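Local coordinates for 3-phosphoshikimate 1-carboxyvinyltransferase (Streptomyces sviceus, PDB 7M0O), which probably transfers the enolpyruvyl group of phosphoenolpyruvate to the 5-hydroxyl of shikimate-3-phosphate, the sixth of seven steps toward chorismate, at residues C324-A329 and Y363-I368; E332-L337 and M370-T375. All blocks are in the same frame, centred on the assembly; numbering follows the deposited sequence.

Interaction 1: C324-A329 and Y363-I368; sequences CDRLEA and YGDHRI. With PO4 (phosphate ion), chain B.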
loop_
_atom_site.group_PDB
_atom_site.type_symbol
_atom_site.label_atom_id
_atom_site.label_comp_id
_atom_site.label_asym_id
_atom_site.label_seq_id
_atom_site.Cartn_x
_atom_site.Cartn_y
_atom_site.Cartn_z
ATOM N N CYS A 324 13.037 -12.471 -1.230
ATOM C CA CYS A 324 13.508 -13.559 -2.068
ATOM C C CYS A 324 13.787 -12.994 -3.455
ATOM O O CYS A 324 13.226 -11.963 -3.846
ATOM C CB CYS A 324 12.480 -14.732 -2.128
ATOM S SG CYS A 324 10.961 -14.574 -3.178
ATOM N N ASP A 325 14.693 -13.641 -4.179
ATOM C CA ASP A 325 14.933 -13.285 -5.577
ATOM C C ASP A 325 13.727 -13.772 -6.374
ATOM O O ASP A 325 13.595 -14.963 -6.645
ATOM C CB ASP A 325 16.243 -13.891 -6.078
ATOM C CG ASP A 325 16.603 -13.442 -7.503
ATOM O OD1 ASP A 325 15.672 -13.207 -8.299
ATOM O OD2 ASP A 325 17.809 -13.337 -7.841
ATOM N N ARG A 326 12.841 -12.846 -6.750
ATOM C CA ARG A 326 11.587 -13.215 -7.404
ATOM C C ARG A 326 11.784 -13.620 -8.853
ATOM O O ARG A 326 10.992 -14.411 -9.382
ATOM C CB ARG A 326 10.584 -12.057 -7.345
ATOM C CG ARG A 326 9.950 -11.861 -5.993
ATOM C CD ARG A 326 8.991 -10.689 -5.984
ATOM N NE ARG A 326 8.324 -10.609 -4.694
ATOM C CZ ARG A 326 7.600 -9.578 -4.270
ATOM N NH1 ARG A 326 7.445 -8.500 -5.017
ATOM N NH2 ARG A 326 7.021 -9.631 -3.080
ATOM N N LEU A 327 12.819 -13.088 -9.500
ATOM C CA LEU A 327 13.174 -13.532 -10.838
ATOM C C LEU A 327 13.572 -15.004 -10.819
ATOM O O LEU A 327 13.016 -15.815 -11.566
ATOM C CB LEU A 327 14.291 -12.644 -11.397
ATOM C CG LEU A 327 14.498 -12.581 -12.917
ATOM C CD1 LEU A 327 15.223 -11.302 -13.373
ATOM C CD2 LEU A 327 15.255 -13.805 -13.404
ATOM N N GLU A 328 14.478 -15.383 -9.914
ATOM C CA GLU A 328 14.883 -16.786 -9.844
ATOM C C GLU A 328 13.739 -17.680 -9.388
ATOM O O GLU A 328 13.627 -18.823 -9.847
ATOM C CB GLU A 328 16.075 -16.956 -8.908
ATOM C CG GLU A 328 17.366 -16.346 -9.402
ATOM C CD GLU A 328 17.926 -17.027 -10.644
ATOM O OE1 GLU A 328 17.769 -18.255 -10.802
ATOM O OE2 GLU A 328 18.515 -16.320 -11.477
ATOM N N ALA A 329 12.906 -17.200 -8.454
ATOM C CA ALA A 329 11.802 -18.013 -7.949
ATOM C C ALA A 329 10.772 -18.290 -9.038
ATOM O O ALA A 329 10.247 -19.404 -9.134
ATOM C CB ALA A 329 11.140 -17.325 -6.755
ATOM N N TYR A 363 9.237 -19.658 -1.168
ATOM C CA TYR A 363 10.220 -18.829 -0.458
ATOM C C TYR A 363 9.552 -17.881 0.545
ATOM O O TYR A 363 10.129 -16.850 0.914
ATOM C CB TYR A 363 11.119 -18.038 -1.433
ATOM C CG TYR A 363 12.037 -18.937 -2.239
ATOM C CD1 TYR A 363 13.260 -19.347 -1.728
ATOM C CD2 TYR A 363 11.663 -19.400 -3.495
ATOM C CE1 TYR A 363 14.094 -20.179 -2.450
ATOM C CE2 TYR A 363 12.492 -20.237 -4.231
ATOM C CZ TYR A 363 13.709 -20.620 -3.705
ATOM O OH TYR A 363 14.537 -21.463 -4.422
ATOM N N GLY A 364 8.341 -18.225 0.994
ATOM C CA GLY A 364 7.551 -17.386 1.876
ATOM C C GLY A 364 7.012 -16.131 1.234
ATOM O O GLY A 364 6.509 -15.248 1.943
ATOM N N ASP A 365 7.081 -16.041 -0.096
ATOM C CA ASP A 365 6.719 -14.833 -0.835
ATOM C C ASP A 365 5.261 -14.894 -1.286
ATOM O O ASP A 365 4.894 -15.736 -2.120
ATOM C CB ASP A 365 7.633 -14.654 -2.048
ATOM C CG ASP A 365 7.548 -13.261 -2.639
ATOM O OD1 ASP A 365 6.427 -12.728 -2.772
ATOM O OD2 ASP A 365 8.613 -12.699 -2.958
ATOM N N HIS A 366 4.450 -13.975 -0.743
ATOM C CA HIS A 366 3.019 -13.900 -1.060
ATOM C C HIS A 366 2.747 -13.799 -2.561
ATOM O O HIS A 366 1.785 -14.396 -3.067
ATOM C CB HIS A 366 2.386 -12.715 -0.327
ATOM C CG HIS A 366 3.138 -11.423 -0.459
ATOM N ND1 HIS A 366 4.451 -11.266 -0.053
ATOM C CD2 HIS A 366 2.749 -10.221 -0.940
ATOM C CE1 HIS A 366 4.832 -10.023 -0.283
ATOM N NE2 HIS A 366 3.819 -9.369 -0.824
ATOM N N ARG A 367 3.578 -13.047 -3.291
ATOM C CA ARG A 367 3.338 -12.872 -4.724
ATOM C C ARG A 367 3.670 -14.123 -5.537
ATOM O O ARG A 367 3.077 -14.334 -6.592
ATOM C CB ARG A 367 4.130 -11.676 -5.247
ATOM C CG ARG A 367 3.938 -10.427 -4.377
ATOM C CD ARG A 367 3.706 -9.166 -5.193
ATOM N NE ARG A 367 3.407 -8.071 -4.272
ATOM C CZ ARG A 367 2.174 -7.700 -3.930
ATOM N NH1 ARG A 367 1.117 -8.324 -4.450
ATOM N NH2 ARG A 367 1.996 -6.724 -3.060
ATOM N N ILE A 368 4.592 -14.973 -5.076
ATOM C CA ILE A 368 4.809 -16.244 -5.766
ATOM C C ILE A 368 3.579 -17.142 -5.623
ATOM O O ILE A 368 3.136 -17.769 -6.591
ATOM C CB ILE A 368 6.092 -16.936 -5.256
ATOM C CG1 ILE A 368 7.320 -16.052 -5.484
ATOM C CG2 ILE A 368 6.280 -18.311 -5.931
ATOM C CD1 ILE A 368 7.571 -15.677 -6.957
HETATM P P PO4 B . 5.619 -6.273 -1.861
HETATM O O1 PO4 B . 5.573 -4.845 -2.337
HETATM O O2 PO4 B . 5.798 -7.153 -3.072
HETATM O O3 PO4 B . 4.326 -6.580 -1.143
HETATM O O4 PO4 B . 6.790 -6.393 -0.921
#
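Arg326 and Asp365 form a buried salt bridge between the N-terminal ends of helices 326-336 and 366-375, at the predicted phosphoenolpyruvate site of this EPSP synthase fold. The two side chains cross at about a right angle. Arg326, extended from CG to NE, points NE at Asp365 OD2 on the syn side of the carboxylate, 2.7 Å away and almost straight at 177°. The guanidinium and carboxylate planes are turned 53° apart, and the second contact, Arg326 NH2 to Asp365 OD1, is a weak bond of 3.2 Å. Asp365 is also the N-cap of its helix: with CG anti to the backbone N (chi1 -165°), OD1 can accept from Arg367 N. The acid that positions Arg326 is thus itself fixed by the helix start.

Arg367 CG lies over one face of the Arg326 guanidinium, 3.4 Å from Arg326 NH2, and the two guanidinium planes stand nearly perpendicular. Both arginines converge on a phosphate ion, probably from the crystallisation liquor, in keeping with a pocket for a phosphorylated substrate. On the apolar side, Ala329 CB touches both Tyr363 CD2 and Ile368 CD1. Phosphate O2 receives three bonds, from Arg326 NH1, Arg326 NH2 and Arg367 NE, while O3 takes His366 NE2 at 2.9 Å and Arg367 NH2 at 3.0 Å.

Interaction 2: E332-L337 and M370-T375; sequences ENLRRL and MSFAVT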
loop_
_atom_site.group_PDB
_atom_site.type_symbol
_atom_site.label_atom_id
_atom_site.label_comp_id
_atom_site.label_asym_id
_atom_site.label_seq_id
_atom_site.Cartn_x
_atom_site.Cartn_y
_atom_site.Cartn_z
ATOM N N GLU A 332 12.474 -20.867 -11.361
ATOM C CA GLU A 332 12.561 -22.194 -10.772
ATOM C C GLU A 332 11.207 -22.891 -10.798
ATOM O O GLU A 332 11.116 -24.078 -11.122
ATOM C CB GLU A 332 13.098 -22.104 -9.344
ATOM C CG GLU A 332 13.354 -23.465 -8.713
ATOM C CD GLU A 332 13.679 -23.382 -7.231
ATOM O OE1 GLU A 332 13.739 -22.260 -6.676
ATOM O OE2 GLU A 332 13.878 -24.455 -6.622
ATOM N N ASN A 333 10.137 -22.162 -10.480
ATOM C CA ASN A 333 8.823 -22.793 -10.413
ATOM C C ASN A 333 8.275 -23.083 -11.806
ATOM O O ASN A 333 7.639 -24.120 -12.025
ATOM C CB ASN A 333 7.882 -21.905 -9.600
ATOM C CG ASN A 333 8.084 -22.090 -8.097
ATOM O OD1 ASN A 333 7.893 -23.194 -7.565
ATOM N ND2 ASN A 333 8.503 -21.034 -7.416
ATOM N N LEU A 334 8.544 -22.197 -12.773
ATOM C CA LEU A 334 8.113 -22.442 -14.146
ATOM C C LEU A 334 8.812 -23.670 -14.714
ATOM O O LEU A 334 8.196 -24.479 -15.422
ATOM C CB LEU A 334 8.389 -21.209 -15.008
ATOM C CG LEU A 334 7.335 -20.105 -14.942
ATOM C CD1 LEU A 334 7.863 -18.782 -15.542
ATOM C CD2 LEU A 334 6.060 -20.555 -15.632
ATOM N N ARG A 335 10.088 -23.849 -14.369
ATOM C CA ARG A 335 10.827 -25.008 -14.857
ATOM C C ARG A 335 10.314 -26.290 -14.221
ATOM O O ARG A 335 10.260 -27.337 -14.877
ATOM C CB ARG A 335 12.315 -24.826 -14.577
ATOM C CG ARG A 335 12.993 -23.838 -15.523
ATOM C CD ARG A 335 14.368 -23.422 -14.984
ATOM N NE ARG A 335 15.079 -22.549 -15.910
ATOM C CZ ARG A 335 15.929 -21.605 -15.522
ATOM N NH1 ARG A 335 16.170 -21.415 -14.226
ATOM N NH2 ARG A 335 16.544 -20.852 -16.421
ATOM N N ARG A 336 9.943 -26.224 -12.946
ATOM C CA ARG A 336 9.355 -27.386 -12.287
ATOM C C ARG A 336 8.060 -27.812 -12.971
ATOM O O ARG A 336 7.724 -29.004 -12.990
ATOM C CB ARG A 336 9.115 -27.082 -10.807
ATOM C CG ARG A 336 8.767 -28.299 -9.965
ATOM C CD ARG A 336 8.766 -27.955 -8.482
ATOM N NE ARG A 336 10.054 -27.409 -8.078
ATOM C CZ ARG A 336 10.229 -26.619 -7.029
ATOM N NH1 ARG A 336 9.193 -26.280 -6.276
ATOM N NH2 ARG A 336 11.437 -26.165 -6.732
ATOM N N LEU A 337 7.331 -26.857 -13.543
ATOM C CA LEU A 337 6.117 -27.145 -14.301
ATOM C C LEU A 337 6.391 -27.639 -15.717
ATOM O O LEU A 337 5.440 -27.978 -16.433
ATOM C CB LEU A 337 5.232 -25.894 -14.354
ATOM C CG LEU A 337 4.830 -25.305 -13.003
ATOM C CD1 LEU A 337 4.085 -23.985 -13.202
ATOM C CD2 LEU A 337 3.980 -26.302 -12.223
ATOM N N MET A 370 0.369 -16.179 -4.911
ATOM C CA MET A 370 -0.801 -15.628 -5.587
ATOM C C MET A 370 -0.660 -15.727 -7.101
ATOM O O MET A 370 -1.637 -15.998 -7.806
ATOM C CB MET A 370 -1.037 -14.186 -5.132
ATOM C CG MET A 370 -1.534 -14.123 -3.681
ATOM S SD MET A 370 -2.078 -12.508 -3.090
ATOM C CE MET A 370 -0.530 -11.672 -2.874
ATOM N N SER A 371 0.552 -15.528 -7.621
ATOM C CA SER A 371 0.745 -15.596 -9.069
ATOM C C SER A 371 0.489 -16.996 -9.612
ATOM O O SER A 371 -0.248 -17.150 -10.590
ATOM C CB SER A 371 2.149 -15.131 -9.448
ATOM O OG SER A 371 2.316 -13.765 -9.173
ATOM N N PHE A 372 1.078 -18.033 -8.989
ATOM C CA PHE A 372 0.922 -19.379 -9.523
ATOM C C PHE A 372 -0.436 -19.985 -9.200
ATOM O O PHE A 372 -0.824 -20.974 -9.842
ATOM C CB PHE A 372 2.068 -20.286 -9.042
ATOM C CG PHE A 372 3.367 -19.998 -9.752
ATOM C CD1 PHE A 372 3.594 -20.482 -11.036
ATOM C CD2 PHE A 372 4.322 -19.187 -9.171
ATOM C CE1 PHE A 372 4.764 -20.184 -11.711
ATOM C CE2 PHE A 372 5.504 -18.876 -9.840
ATOM C CZ PHE A 372 5.728 -19.379 -11.109
ATOM N N ALA A 373 -1.193 -19.375 -8.285
ATOM C CA ALA A 373 -2.606 -19.716 -8.182
ATOM C C ALA A 373 -3.322 -19.454 -9.503
ATOM O O ALA A 373 -4.221 -20.209 -9.886
ATOM C CB ALA A 373 -3.263 -18.930 -7.042
ATOM N N VAL A 374 -2.967 -18.364 -10.200
ATOM C CA VAL A 374 -3.608 -18.110 -11.485
ATOM C C VAL A 374 -3.266 -19.217 -12.480
ATOM O O VAL A 374 -4.122 -19.668 -13.248
ATOM C CB VAL A 374 -3.216 -16.721 -12.030
ATOM C CG1 VAL A 374 -3.970 -16.462 -13.317
ATOM C CG2 VAL A 374 -3.512 -15.629 -11.018
ATOM N N THR A 375 -2.008 -19.667 -12.490
ATOM C CA THR A 375 -1.615 -20.770 -13.358
ATOM C C THR A 375 -2.484 -21.992 -13.120
ATOM O O THR A 375 -2.799 -22.733 -14.060
ATOM C CB THR A 375 -0.150 -21.134 -13.116
ATOM O OG1 THR A 375 0.660 -19.954 -13.144
ATOM C CG2 THR A 375 0.337 -22.109 -14.170
#
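Phe372 projects from helix 366-375 against Asn333 and Leu334 on helix 326-336 and Leu337 just beyond it, making a buried helix-helix contact within one of the two globular domains of the EPSP synthase fold. With CG anti to its own carbonyl carbon (chi1 -75°), the phenyl group leaves its helix toward the neighbouring one and supplies most of this side of the interface.

The aromatic part is a CH-pi contact. Asn333 CB sits over one face of the ring, 4.1 Å from the Phe372 ring centroid and 29° off the ring normal; it leans toward the far end of the ring, where Phe372 CZ is 3.6 Å from Asn333 CB.

Aliphatic packing comes from two leucines. Leu334 crosses Phe372 at about a right angle and meets the ring at its edge, Leu334 CG lying 4.1 Å from Phe372 CE1. Leu337, the residue just after the helix, approaches obliquely and also places CD1 4.1 Å from Phe372 CE1.

No hydrogen bond joins the two segments, and the polar groups of Asn333 and Thr375 have partners outside them. Asn333 uses OD1 to accept from Thr361 N and ND2 to donate to Ala329 O, so its amide is tied at both ends while CB faces the phenylalanine. Thr375 OG1 is hydrogen-bonded to Ala302 O on helix 297-303. The Thr375 methyl instead faces Leu337, with Thr375 CG2 4.3 Å from Leu337 CD1.

In the fold
Following the chain, 324-329 leads into helix 326-336, whose end lies in 332-337; strands 340-344, 347-351 and 359-360 come next, before 363-368 leads into helix 366-375, which carries 370-375. Interaction 1 closes a loop of 33 intervening residues, interaction 2 one of 32. Because their segments alternate, the two loops cross instead of nesting, and the helices run in the same general direction, N-terminal end matched with N-terminal end. Interaction 1 ties the helix starts together at the anion pocket, while interaction 2 joins the later turns about 11 Å away, centre to centre. Tyr363 OH and Glu332 OE1, 2.5 Å apart in a probable hydrogen bond, link the two contacts.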